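Local coordinates for Phosphoglucomutase/phosphomannomutase family protein (Burkholderia thailandensis, PDB 3UW2), which probably catalyses intramolecular phosphoryl transfer on sugar phosphates, as other phosphohexose mutases do, and binds a divalent metal ion, at residues Phe106-Pro111 with Asp122-Val127; Leu41-Ala46 with Val79-Asp84; Val99-Gly104 with Val126-His131; Phe139-Arg144 with Asp151-Leu156; Val186-Leu191 with Gly364-Ala369. One frame throughout, in Å; residues are numbered along the deposited sequence.

How the contacts relate
Contacts 1 to 4 lie in the first alpha/beta/alpha domain and touch one another, whereas contact 5 joins the second and third domains. Contacts 1 and 3 use the same pair of elements, helix 101-107 and strand 124-127, at opposite ends: contact 1 is bridged by a water, and contact 3 runs into the phosphorylated serine loop beside the zinc site. On the other face of the sheet, contact 2 packs two helices through alanines and contact 4 sets helix 151-161 against strand 136-143 through a methionine. All five are buried; contacts 2, 4 and the Ile189 part of 5 are apolar, while 1 and 3 set oxygen against carbon. Contact 5 adds a water bridge, contacts 3 and 4 phosphate ligands.

Contact 1: Phe106-Pro111 with Asp122-Val127; sequences FAASVP and DSCIVV
With chi1 at 60°, Cys124 holds SG between its backbone N and carbonyl carbon, which brings the sulfur to the methyl group of Ala108; CB touches that methyl as well, because the backbone already points it toward Ala108. The two approaches are nearly equal, Ala108 CB standing 3.9 Å from Cys124 SG and 4.0 Å from Cys124 CB, so the methyl rests alongside the whole short side chain and not on the sulfur alone. Asp122 has a similar first torsion (67°), but there it carries the carboxylate away from Ala108 and leaves the backbone to make the contact. Asp122 CA points its hydrogen at Ala108 O across 3.6 Å, with an angle of 160° at the hydrogen. A water closes the same gap, donating to Ala108 O at 2.6 Å and to Asp122 O at 3.0 Å. Ala108 O also accepts from Arg120 NH1, which makes it a well-occupied carbonyl just beyond the end of a helix. The meeting belongs to a three-layer alpha/beta/alpha sandwich: helix 101-107 covers the face of the sheet to which Cys124 and Val126 point, while Ile125 and Val127 face helix 75-88 on the other side. Ala108 is the residue at which the chain leaves the helix. The turn is tightened by a backbone bond from Ser109 N to Phe106 O of 2.9 Å. Opposite it, Ser123 points away from Ala108 and its hydroxyl is held by the backbone N of Arg144, next to the backbone pairing of Cys124 with Val142.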
# COMPACT_ATOMS: atom_id res chain seq x y z
N PHE A 106 -2.82 10.92 -7.72
CA PHE A 106 -4.00 11.43 -8.39
C PHE A 106 -3.56 12.64 -9.26
O PHE A 106 -4.06 12.80 -10.41
CB PHE A 106 -5.05 11.84 -7.35
CG PHE A 106 -6.23 12.64 -7.93
CD1 PHE A 106 -7.28 11.99 -8.57
CD2 PHE A 106 -6.28 14.02 -7.83
CE1 PHE A 106 -8.37 12.70 -9.06
CE2 PHE A 106 -7.38 14.76 -8.38
CZ PHE A 106 -8.41 14.10 -8.98
N ALA A 107 -2.68 13.50 -8.72
CA ALA A 107 -2.17 14.65 -9.53
C ALA A 107 -1.44 14.15 -10.81
O ALA A 107 -1.44 14.80 -11.80
CB ALA A 107 -1.22 15.54 -8.68
N ALA A 108 -0.83 12.96 -10.76
CA ALA A 108 -0.11 12.41 -11.90
C ALA A 108 -1.10 11.62 -12.81
O ALA A 108 -0.71 11.06 -13.84
CB ALA A 108 1.05 11.53 -11.39
N SER A 109 -2.41 11.72 -12.51
CA SER A 109 -3.42 10.94 -13.27
C SER A 109 -4.39 11.80 -14.04
O SER A 109 -5.13 11.26 -14.89
CB SER A 109 -4.23 10.04 -12.33
OG SER A 109 -3.32 9.10 -11.71
N VAL A 110 -4.49 13.06 -13.68
CA VAL A 110 -5.55 13.92 -14.26
C VAL A 110 -5.02 15.25 -14.76
O VAL A 110 -3.97 15.71 -14.32
CB VAL A 110 -6.73 14.22 -13.28
CG1 VAL A 110 -7.33 12.90 -12.70
CG2 VAL A 110 -6.29 15.20 -12.17
N PRO A 111 -5.77 15.89 -15.67
CA PRO A 111 -5.37 17.22 -16.17
C PRO A 111 -5.33 18.20 -14.99
O PRO A 111 -6.15 18.09 -14.08
CB PRO A 111 -6.50 17.60 -17.13
CG PRO A 111 -7.14 16.30 -17.51
CD PRO A 111 -6.92 15.30 -16.39
N ASP A 122 2.55 13.09 -15.98
CA ASP A 122 2.30 11.73 -15.61
C ASP A 122 3.44 11.07 -14.84
O ASP A 122 3.43 9.84 -14.64
CB ASP A 122 1.84 10.88 -16.82
CG ASP A 122 2.93 10.70 -17.87
OD1 ASP A 122 3.95 11.37 -17.81
OD2 ASP A 122 2.73 9.86 -18.76
N SER A 123 4.38 11.87 -14.33
CA SER A 123 5.36 11.26 -13.37
C SER A 123 5.24 11.98 -12.02
O SER A 123 4.84 13.13 -11.99
CB SER A 123 6.78 11.43 -13.93
OG SER A 123 6.85 10.80 -15.20
N CYS A 124 5.54 11.33 -10.89
CA CYS A 124 5.51 12.05 -9.60
C CYS A 124 6.45 11.43 -8.66
O CYS A 124 6.76 10.23 -8.80
CB CYS A 124 4.14 12.06 -8.93
SG CYS A 124 3.49 10.41 -8.52
N ILE A 125 6.86 12.21 -7.67
CA ILE A 125 7.66 11.64 -6.61
C ILE A 125 7.03 12.15 -5.30
O ILE A 125 6.80 13.34 -5.17
CB ILE A 125 9.12 12.10 -6.68
CG1 ILE A 125 9.75 11.65 -7.99
CG2 ILE A 125 9.90 11.54 -5.49
CD1 ILE A 125 11.10 12.33 -8.25
N VAL A 126 6.75 11.26 -4.38
CA VAL A 126 6.20 11.67 -3.12
C VAL A 126 7.31 11.49 -2.10
O VAL A 126 7.91 10.39 -2.00
CB VAL A 126 4.89 10.91 -2.75
CG1 VAL A 126 4.32 11.48 -1.42
CG2 VAL A 126 3.81 11.07 -3.87
N VAL A 127 7.63 12.56 -1.35
CA VAL A 127 8.67 12.35 -0.29
C VAL A 127 7.96 11.88 0.99
O VAL A 127 7.22 12.68 1.62
CB VAL A 127 9.35 13.73 -0.02
CG1 VAL A 127 10.49 13.59 1.01
CG2 VAL A 127 9.89 14.32 -1.36
O HOH W 1 0.74 8.88 -13.69

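Contact 2: Leu41-Ala46 with Val79-Asp84; sequences LDADVA and VGALAD. With EDO (1,2-ethanediol), chain D.
Three alanines make up most of the apolar contact between helices 43-59 and 75-88. The Ala81 methyl packs against both Ala43 CB, at 3.9 Å, and Ala46 CB, at 3.8 Å, which are one turn apart. Leu82 continues the packing at its flank: with CG anti to the backbone N (chi1 173°), it brings CD1 beside Ala46 O. Contacts to backbone oxygen are part of the same fit, since Ala81 CB comes within 3.2 Å of Ala43 O. Both helices lie on one face of the domain I sheet, where Leu82 packs on Ile125 and Val127 and Ala46 on Phe139. Hydrogen bonding takes place around this apolar patch. Asp42 is the N-cap of helix 43-59, its OD1 accepting from Val45 N at 2.9 Å with an N-H...O angle of 170°. At the outer edge Asp84 forms a salt bridge through OD2 with Arg47. Its OD1 accepts from O1 of an ethanediol at 3.0 Å, and the other hydroxyl of that molecule donates to Gly80 O. Because the facing side chains are so small, the two backbones approach closely, and the contact probably depends on close van der Waals fit, with the Asp84-Arg47 salt bridge at its edge.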
# COMPACT_ATOMS: atom_id res chain seq x y z
N LEU A 41 20.37 10.13 4.59
CA LEU A 41 19.51 10.98 3.78
C LEU A 41 19.69 12.44 4.21
O LEU A 41 19.73 12.71 5.40
CB LEU A 41 18.07 10.53 4.02
CG LEU A 41 16.96 10.88 3.08
CD1 LEU A 41 17.41 10.24 1.78
CD2 LEU A 41 15.64 10.26 3.57
N ASP A 42 19.80 13.37 3.25
CA ASP A 42 19.91 14.80 3.58
C ASP A 42 19.52 15.56 2.32
O ASP A 42 19.10 14.92 1.32
CB ASP A 42 21.33 15.19 4.15
CG ASP A 42 22.46 14.91 3.18
OD1 ASP A 42 22.23 14.75 1.93
OD2 ASP A 42 23.61 14.82 3.65
N ALA A 43 19.62 16.89 2.33
CA ALA A 43 19.27 17.69 1.13
C ALA A 43 20.11 17.29 -0.10
O ALA A 43 19.58 17.28 -1.19
CB ALA A 43 19.44 19.17 1.37
N ASP A 44 21.42 17.02 0.08
CA ASP A 44 22.30 16.69 -1.07
C ASP A 44 21.82 15.43 -1.72
O ASP A 44 21.80 15.35 -2.96
CB ASP A 44 23.80 16.52 -0.68
CG ASP A 44 24.44 17.82 -0.21
OD1 ASP A 44 24.10 18.89 -0.75
OD2 ASP A 44 25.27 17.80 0.73
N VAL A 45 21.49 14.43 -0.88
CA VAL A 45 20.93 13.19 -1.35
C VAL A 45 19.61 13.38 -2.13
O VAL A 45 19.45 12.88 -3.26
CB VAL A 45 20.89 12.17 -0.19
CG1 VAL A 45 20.15 10.90 -0.61
CG2 VAL A 45 22.35 11.80 0.32
N ALA A 46 18.68 14.17 -1.59
CA ALA A 46 17.41 14.45 -2.30
C ALA A 46 17.67 15.08 -3.65
O ALA A 46 17.08 14.66 -4.62
CB ALA A 46 16.48 15.31 -1.44
N VAL A 79 11.83 17.89 -0.01
CA VAL A 79 11.05 18.11 -1.24
C VAL A 79 11.58 19.33 -1.97
O VAL A 79 11.63 19.37 -3.19
CB VAL A 79 9.49 18.24 -1.04
CG1 VAL A 79 9.04 19.62 -0.56
CG2 VAL A 79 8.73 18.01 -2.34
N GLY A 80 12.01 20.35 -1.25
CA GLY A 80 12.68 21.50 -1.95
C GLY A 80 13.99 21.07 -2.66
O GLY A 80 14.24 21.50 -3.78
N ALA A 81 14.84 20.23 -2.05
CA ALA A 81 16.10 19.81 -2.64
C ALA A 81 15.81 18.93 -3.86
O ALA A 81 16.49 18.96 -4.89
CB ALA A 81 16.97 19.03 -1.60
N LEU A 82 14.75 18.16 -3.73
CA LEU A 82 14.37 17.20 -4.78
C LEU A 82 13.96 18.02 -5.98
O LEU A 82 14.41 17.73 -7.10
CB LEU A 82 13.20 16.31 -4.31
CG LEU A 82 12.60 15.36 -5.38
CD1 LEU A 82 13.58 14.24 -5.65
CD2 LEU A 82 11.25 14.81 -4.92
N ALA A 83 13.14 19.03 -5.74
CA ALA A 83 12.65 19.91 -6.82
C ALA A 83 13.81 20.63 -7.52
O ALA A 83 13.79 20.77 -8.77
CB ALA A 83 11.58 20.92 -6.31
N ASP A 84 14.79 21.12 -6.74
CA ASP A 84 16.00 21.76 -7.31
C ASP A 84 16.71 20.80 -8.31
O ASP A 84 17.17 21.22 -9.36
CB ASP A 84 17.02 22.18 -6.23
CG ASP A 84 16.50 23.29 -5.31
OD1 ASP A 84 15.63 24.13 -5.67
OD2 ASP A 84 16.99 23.33 -4.20
C1 EDO D . 12.05 25.26 -5.78
O1 EDO D . 12.84 24.49 -6.76
C2 EDO D . 11.52 24.37 -4.62
O2 EDO D . 12.66 24.17 -3.75

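Contact 3: Val99-Gly104 with Val126-His131; sequences VPTPVG and VVTGSH. With PO4 (phosphate ion), chain B.
Thr101 rests its hydroxyl oxygen against a pair of neighbouring methyls of the opposite segment, both on one side of it. Its side chain and that of Val126 cross obliquely, Thr101 OG1 lying 3.5 Å from Val126 CG1, while the Thr128 side chain stands at about a right angle to it and places CG2 3.7 Å from the same oxygen. The polar demand of Thr101 OG1 is met by Asp266, a zinc ligand, so the threonine is both a packing surface and a second-shell group of the metal site. Further along, Gly104 has no side chain, which allows Val126 CG2 to lie against its CA. Thr128 turns its own hydroxyl in another direction: OG1, anti to the backbone N at chi1 171°, accepts from Ser130 N at 2.9 Å in an ST turn and is also bonded to Asp70. That turn sets up Ser130, whose OG is covalently joined to phosphorus at 1.6 Å. A phosphoserine at this place is the hallmark of the phosphohexose mutases, in which it is the phosphoryl carrier. The His131 ring meets phosphate O3 at its edge, near the ring plane, and ND1 bonds this oxygen. Strand 124-127 leads into the phosphoserine loop between two neighbours in the sheet, with Val126 paired to strand 136-143 and Val127 to strand 64-69, and between helix 101-107 on one face and helix 75-88 on the other.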
# COMPACT_ATOMS: atom_id res chain seq x y z
N VAL A 99 0.45 16.39 1.05
CA VAL A 99 -0.81 15.65 0.80
C VAL A 99 -0.52 14.16 0.97
O VAL A 99 0.66 13.74 0.90
CB VAL A 99 -1.37 15.89 -0.60
CG1 VAL A 99 -1.88 17.32 -0.81
CG2 VAL A 99 -0.31 15.55 -1.67
N PRO A 100 -1.58 13.34 1.24
CA PRO A 100 -1.37 11.88 1.25
C PRO A 100 -0.78 11.42 -0.09
O PRO A 100 -0.97 12.10 -1.14
CB PRO A 100 -2.83 11.33 1.36
CG PRO A 100 -3.51 12.40 2.21
CD PRO A 100 -2.99 13.69 1.53
N THR A 101 0.04 10.39 -0.03
CA THR A 101 0.65 9.76 -1.22
C THR A 101 -0.30 9.52 -2.41
O THR A 101 0.00 9.97 -3.53
CB THR A 101 1.33 8.43 -0.77
OG1 THR A 101 2.52 8.80 -0.07
CG2 THR A 101 1.77 7.57 -1.94
N PRO A 102 -1.51 8.93 -2.20
CA PRO A 102 -2.35 8.69 -3.36
C PRO A 102 -2.84 10.01 -3.93
O PRO A 102 -3.29 10.02 -5.06
CB PRO A 102 -3.56 7.89 -2.81
CG PRO A 102 -3.53 8.16 -1.38
CD PRO A 102 -2.15 8.48 -0.95
N VAL A 103 -2.77 11.11 -3.17
CA VAL A 103 -3.14 12.43 -3.79
C VAL A 103 -2.07 12.88 -4.83
O VAL A 103 -2.39 13.47 -5.86
CB VAL A 103 -3.43 13.53 -2.69
CG1 VAL A 103 -3.77 14.90 -3.35
CG2 VAL A 103 -4.62 13.04 -1.86
N GLY A 104 -0.80 12.65 -4.53
CA GLY A 104 0.29 12.84 -5.50
C GLY A 104 0.04 11.92 -6.73
O GLY A 104 0.13 12.39 -7.90
N VAL A 126 6.75 11.26 -4.38
CA VAL A 126 6.20 11.67 -3.12
C VAL A 126 7.31 11.49 -2.10
O VAL A 126 7.91 10.39 -2.00
CB VAL A 126 4.89 10.91 -2.75
CG1 VAL A 126 4.32 11.48 -1.42
CG2 VAL A 126 3.81 11.07 -3.87
N VAL A 127 7.63 12.56 -1.35
CA VAL A 127 8.67 12.35 -0.29
C VAL A 127 7.96 11.88 0.99
O VAL A 127 7.22 12.68 1.62
CB VAL A 127 9.35 13.73 -0.02
CG1 VAL A 127 10.49 13.59 1.01
CG2 VAL A 127 9.89 14.32 -1.36
N THR A 128 8.16 10.62 1.42
CA THR A 128 7.41 10.14 2.51
C THR A 128 8.20 8.96 3.10
O THR A 128 8.93 8.25 2.39
CB THR A 128 5.98 9.66 2.11
OG1 THR A 128 5.39 9.01 3.26
CG2 THR A 128 6.09 8.62 1.02
N GLY A 129 8.10 8.87 4.41
CA GLY A 129 8.63 7.75 5.21
C GLY A 129 7.54 6.80 5.64
O GLY A 129 7.80 5.84 6.42
N SER A 130 6.33 7.03 5.15
CA SER A 130 5.22 6.07 5.26
C SER A 130 4.87 5.74 6.75
O SER A 130 4.53 6.66 7.51
CB SER A 130 5.54 4.86 4.32
OG SER A 130 4.82 3.68 4.63
N HIS A 131 5.05 4.49 7.20
CA HIS A 131 4.67 4.07 8.55
C HIS A 131 5.84 4.17 9.53
O HIS A 131 5.69 3.86 10.72
CB HIS A 131 4.09 2.64 8.54
CG HIS A 131 5.13 1.57 8.28
ND1 HIS A 131 5.57 1.26 7.02
CD2 HIS A 131 5.87 0.77 9.16
CE1 HIS A 131 6.55 0.32 7.09
NE2 HIS A 131 6.72 0.00 8.39
P PO4 B . 4.69 2.43 3.62
O2 PO4 B . 3.24 2.28 3.19
O3 PO4 B . 5.07 1.30 4.56
O4 PO4 B . 5.64 2.70 2.50

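Contact 4: Phe139-Arg144 with Asp151-Leu156; sequences FKMVLR and DQIQGL. With EDO (1,2-ethanediol), chain F; PO4 (phosphate ion), chain B.
One turn of helix 151-161, from Ile153 to Leu156, closes over the side chain of Met141. The turn follows a helix start at which Asp151 N donates to O2 of an ethanediol at 2.8 Å, and the amide oxygen of Gln152 accepts from Tyr149 N. Ile153 then reaches the strand with the tip of its longer branch: CD1 is 3.8 Å from Met141 CE, the two side chains running obliquely past each other. Met141 meets it by bending at chi3 (-68°), which swings the terminal methyl toward the isoleucine. The helix is reached from strand 136-143 through a short hairpin, and the strand alternates its faces: Phe139, Met141 and Leu143 point to the side of helix 43-59, whereas Lys140 and Val142 point to helix 101-107. Gln154 turns outward from this meeting, its amide bonded to Gln25 and to the backbone of Phe28. Leu156, one turn after Ile153, comes tip to tip with the methionine, CD1 standing 3.6 Å from Met141 SD. On the opposite face the extended chain of Lys140 places NZ 2.7 Å from O4 of the phosphoryl group on Ser130, and the same ammonium group forms salt bridges with the zinc ligands Asp266 and Asp268.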
# COMPACT_ATOMS: atom_id res chain seq x y z
N PHE A 139 11.31 8.12 -0.80
CA PHE A 139 10.68 8.64 -2.03
C PHE A 139 9.92 7.51 -2.72
O PHE A 139 10.47 6.41 -2.93
CB PHE A 139 11.76 9.18 -2.97
CG PHE A 139 12.70 10.21 -2.31
CD1 PHE A 139 12.48 11.55 -2.46
CD2 PHE A 139 13.82 9.77 -1.54
CE1 PHE A 139 13.32 12.49 -1.85
CE2 PHE A 139 14.67 10.69 -0.93
CZ PHE A 139 14.42 12.08 -1.09
N LYS A 140 8.68 7.79 -3.06
CA LYS A 140 7.83 6.86 -3.80
C LYS A 140 7.72 7.47 -5.19
O LYS A 140 7.42 8.65 -5.28
CB LYS A 140 6.46 6.72 -3.08
CG LYS A 140 6.58 5.86 -1.78
CD LYS A 140 5.21 5.47 -1.16
CE LYS A 140 5.40 4.50 -0.01
NZ LYS A 140 4.24 4.44 0.92
N MET A 141 8.03 6.70 -6.27
CA MET A 141 8.27 7.28 -7.59
C MET A 141 7.39 6.69 -8.68
O MET A 141 7.32 5.47 -8.84
CB MET A 141 9.71 7.05 -7.96
CG MET A 141 10.67 7.89 -7.06
SD MET A 141 12.38 7.31 -7.19
CE MET A 141 12.29 5.71 -6.39
N VAL A 142 6.71 7.56 -9.41
CA VAL A 142 5.94 7.10 -10.57
C VAL A 142 6.53 7.72 -11.81
O VAL A 142 6.54 8.95 -11.96
CB VAL A 142 4.43 7.36 -10.41
CG1 VAL A 142 3.70 7.01 -11.73
CG2 VAL A 142 3.90 6.50 -9.24
N LEU A 143 7.00 6.88 -12.73
CA LEU A 143 7.65 7.40 -13.95
C LEU A 143 6.78 7.10 -15.20
O LEU A 143 6.62 5.96 -15.59
CB LEU A 143 9.06 6.86 -14.10
CG LEU A 143 9.68 6.98 -15.53
CD1 LEU A 143 9.93 8.43 -15.93
CD2 LEU A 143 10.92 6.10 -15.75
N ARG A 144 6.16 8.13 -15.76
CA ARG A 144 5.22 7.96 -16.90
C ARG A 144 4.14 6.89 -16.61
O ARG A 144 3.84 6.05 -17.45
CB ARG A 144 5.95 7.75 -18.29
CG ARG A 144 6.93 8.91 -18.60
CD ARG A 144 7.65 8.84 -19.96
NE ARG A 144 6.68 8.58 -20.99
CZ ARG A 144 6.57 7.46 -21.72
NH1 ARG A 144 7.43 6.45 -21.60
NH2 ARG A 144 5.54 7.36 -22.51
N ASP A 151 15.48 -2.95 -10.94
CA ASP A 151 16.56 -2.39 -11.77
C ASP A 151 16.37 -0.90 -12.15
O ASP A 151 17.36 -0.16 -12.29
CB ASP A 151 16.80 -3.25 -13.03
CG ASP A 151 17.38 -4.64 -12.70
OD1 ASP A 151 17.77 -4.85 -11.53
OD2 ASP A 151 17.47 -5.52 -13.60
N GLN A 152 15.13 -0.46 -12.29
CA GLN A 152 14.91 0.95 -12.66
C GLN A 152 15.28 1.89 -11.48
O GLN A 152 15.71 3.03 -11.69
CB GLN A 152 13.45 1.20 -13.03
CG GLN A 152 12.83 0.27 -14.08
CD GLN A 152 11.28 0.23 -13.98
OE1 GLN A 152 10.69 -0.39 -13.05
NE2 GLN A 152 10.62 0.92 -14.94
N ILE A 153 15.10 1.40 -10.26
CA ILE A 153 15.50 2.16 -9.09
C ILE A 153 17.02 2.06 -8.91
O ILE A 153 17.66 3.08 -8.68
CB ILE A 153 14.75 1.74 -7.81
CG1 ILE A 153 13.30 2.27 -7.88
CG2 ILE A 153 15.49 2.30 -6.59
CD1 ILE A 153 12.47 1.92 -6.64
N GLN A 154 17.60 0.86 -9.03
CA GLN A 154 19.08 0.76 -9.05
C GLN A 154 19.75 1.63 -10.13
O GLN A 154 20.83 2.20 -9.94
CB GLN A 154 19.56 -0.69 -9.19
CG GLN A 154 19.21 -1.58 -8.00
CD GLN A 154 19.69 -1.00 -6.67
OE1 GLN A 154 20.86 -0.73 -6.50
NE2 GLN A 154 18.80 -0.91 -5.72
N GLY A 155 19.07 1.80 -11.25
CA GLY A 155 19.53 2.72 -12.29
C GLY A 155 19.60 4.20 -11.91
O GLY A 155 20.41 4.94 -12.50
N LEU A 156 18.79 4.64 -10.93
CA LEU A 156 18.94 6.01 -10.42
C LEU A 156 20.24 6.14 -9.59
O LEU A 156 20.99 7.07 -9.74
CB LEU A 156 17.72 6.47 -9.58
CG LEU A 156 16.37 6.31 -10.27
CD1 LEU A 156 15.22 6.52 -9.28
CD2 LEU A 156 16.27 7.26 -11.45
C1 EDO F . 12.64 -4.37 -13.61
O1 EDO F . 12.51 -2.94 -13.78
C2 EDO F . 13.08 -4.59 -12.18
O2 EDO F . 14.38 -5.22 -12.07
P PO4 B . 4.69 2.43 3.62
O2 PO4 B . 3.24 2.28 3.19
O3 PO4 B . 5.07 1.30 4.56
O4 PO4 B . 5.64 2.70 2.50

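Contact 5: Val186-Leu191 with Gly364-Ala369; sequences VGDIKL and GLYTGA
Asp188 OD2 accepts a hydrogen bond from a water at 2.7 Å, and the same water accepts from Tyr366 OH at 2.5 Å, the two bonds making a bent bridge. The carboxylate and the phenol are joined by this one molecule, their own nearest atoms, Asp188 OD2 and Tyr366 OH, being 4.5 Å apart. Each end has a second grip: Asp188 OD2 forms a salt bridge with Arg357, which would probably favour the charged form of the aspartate, and Tyr366 OH is hydrogen-bonded to Arg370. The bridge is part of an interface between domains II and III, where the loop after helix 178-186 packs against the first turns of helix 364-375. Beside it, Ile189 makes the apolar part of the contact. With chi2 at 173° its chain is extended and CD1 is carried to Ala369 CB at 3.7 Å and to Tyr366 CE1 at 4.0 Å, the isoleucine meeting the ring obliquely. The ring is itself fixed by stacking on Trp358 and by an edge-to-face contact with Phe354. Within the loop, Lys190 NZ bonds Val186 O at 3.1 Å, tilted 33° from the carbonyl plane, and so ties the end of helix 178-186 to the turn that presents Ile189.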
# COMPACT_ATOMS: atom_id res chain seq x y z
N VAL A 186 -16.44 12.72 -4.19
CA VAL A 186 -17.79 13.12 -3.75
C VAL A 186 -18.83 13.08 -4.87
O VAL A 186 -19.94 12.61 -4.65
CB VAL A 186 -17.72 14.50 -3.01
CG1 VAL A 186 -19.08 15.18 -2.87
CG2 VAL A 186 -17.09 14.29 -1.64
N GLY A 187 -18.46 13.54 -6.07
CA GLY A 187 -19.34 13.52 -7.24
C GLY A 187 -19.63 12.09 -7.74
O GLY A 187 -20.57 11.92 -8.48
N ASP A 188 -18.85 11.07 -7.33
CA ASP A 188 -19.15 9.67 -7.77
C ASP A 188 -19.67 8.78 -6.64
O ASP A 188 -20.16 7.70 -6.89
CB ASP A 188 -17.96 8.96 -8.49
CG ASP A 188 -18.37 7.61 -9.16
OD1 ASP A 188 -19.32 7.57 -10.00
OD2 ASP A 188 -17.75 6.56 -8.84
N ILE A 189 -19.53 9.20 -5.40
CA ILE A 189 -19.98 8.40 -4.28
C ILE A 189 -20.99 9.16 -3.43
O ILE A 189 -20.73 10.25 -2.91
CB ILE A 189 -18.79 7.91 -3.40
CG1 ILE A 189 -17.84 6.97 -4.18
CG2 ILE A 189 -19.38 7.23 -2.16
CD1 ILE A 189 -16.55 6.58 -3.41
N LYS A 190 -22.18 8.60 -3.30
CA LYS A 190 -23.27 9.25 -2.58
C LYS A 190 -23.74 8.23 -1.54
O LYS A 190 -24.41 7.26 -1.90
CB LYS A 190 -24.38 9.59 -3.60
CG LYS A 190 -24.29 10.98 -4.26
CD LYS A 190 -23.11 11.18 -5.20
CE LYS A 190 -23.28 12.43 -6.05
NZ LYS A 190 -22.80 13.65 -5.34
N LEU A 191 -23.40 8.42 -0.26
CA LEU A 191 -23.79 7.43 0.77
C LEU A 191 -25.32 7.32 0.99
O LEU A 191 -26.01 8.32 1.08
CB LEU A 191 -23.12 7.74 2.10
CG LEU A 191 -21.60 7.86 1.98
CD1 LEU A 191 -21.06 8.05 3.35
CD2 LEU A 191 -20.98 6.60 1.38
N GLY A 364 -5.75 4.67 0.38
CA GLY A 364 -6.47 4.42 1.61
C GLY A 364 -7.73 5.26 1.82
O GLY A 364 -8.71 4.77 2.43
N LEU A 365 -7.70 6.52 1.36
CA LEU A 365 -8.82 7.43 1.58
C LEU A 365 -9.97 7.07 0.60
O LEU A 365 -11.14 7.12 0.98
CB LEU A 365 -8.41 8.89 1.29
CG LEU A 365 -7.66 9.64 2.43
CD1 LEU A 365 -6.26 9.11 2.68
CD2 LEU A 365 -7.56 11.13 2.01
N TYR A 366 -9.63 6.81 -0.67
CA TYR A 366 -10.58 6.29 -1.61
C TYR A 366 -11.13 4.93 -1.19
O TYR A 366 -12.32 4.70 -1.30
CB TYR A 366 -9.97 6.20 -3.03
CG TYR A 366 -11.02 5.92 -4.06
CD1 TYR A 366 -12.02 6.87 -4.37
CD2 TYR A 366 -11.06 4.69 -4.75
CE1 TYR A 366 -13.06 6.59 -5.31
CE2 TYR A 366 -12.06 4.41 -5.68
CZ TYR A 366 -13.02 5.40 -6.00
OH TYR A 366 -13.98 5.10 -6.93
N THR A 367 -10.27 4.03 -0.70
CA THR A 367 -10.80 2.71 -0.26
C THR A 367 -11.81 2.97 0.88
O THR A 367 -12.86 2.33 0.93
CB THR A 367 -9.62 1.83 0.24
OG1 THR A 367 -8.74 1.61 -0.87
CG2 THR A 367 -10.08 0.47 0.86
N GLY A 368 -11.48 3.87 1.81
CA GLY A 368 -12.40 4.20 2.89
C GLY A 368 -13.76 4.64 2.34
O GLY A 368 -14.79 4.22 2.81
N ALA A 369 -13.75 5.50 1.33
CA ALA A 369 -14.97 5.98 0.75
C ALA A 369 -15.74 4.83 0.08
O ALA A 369 -16.97 4.75 0.21
CB ALA A 369 -14.64 7.09 -0.25
O HOH W 2 -15.12 6.90 -8.28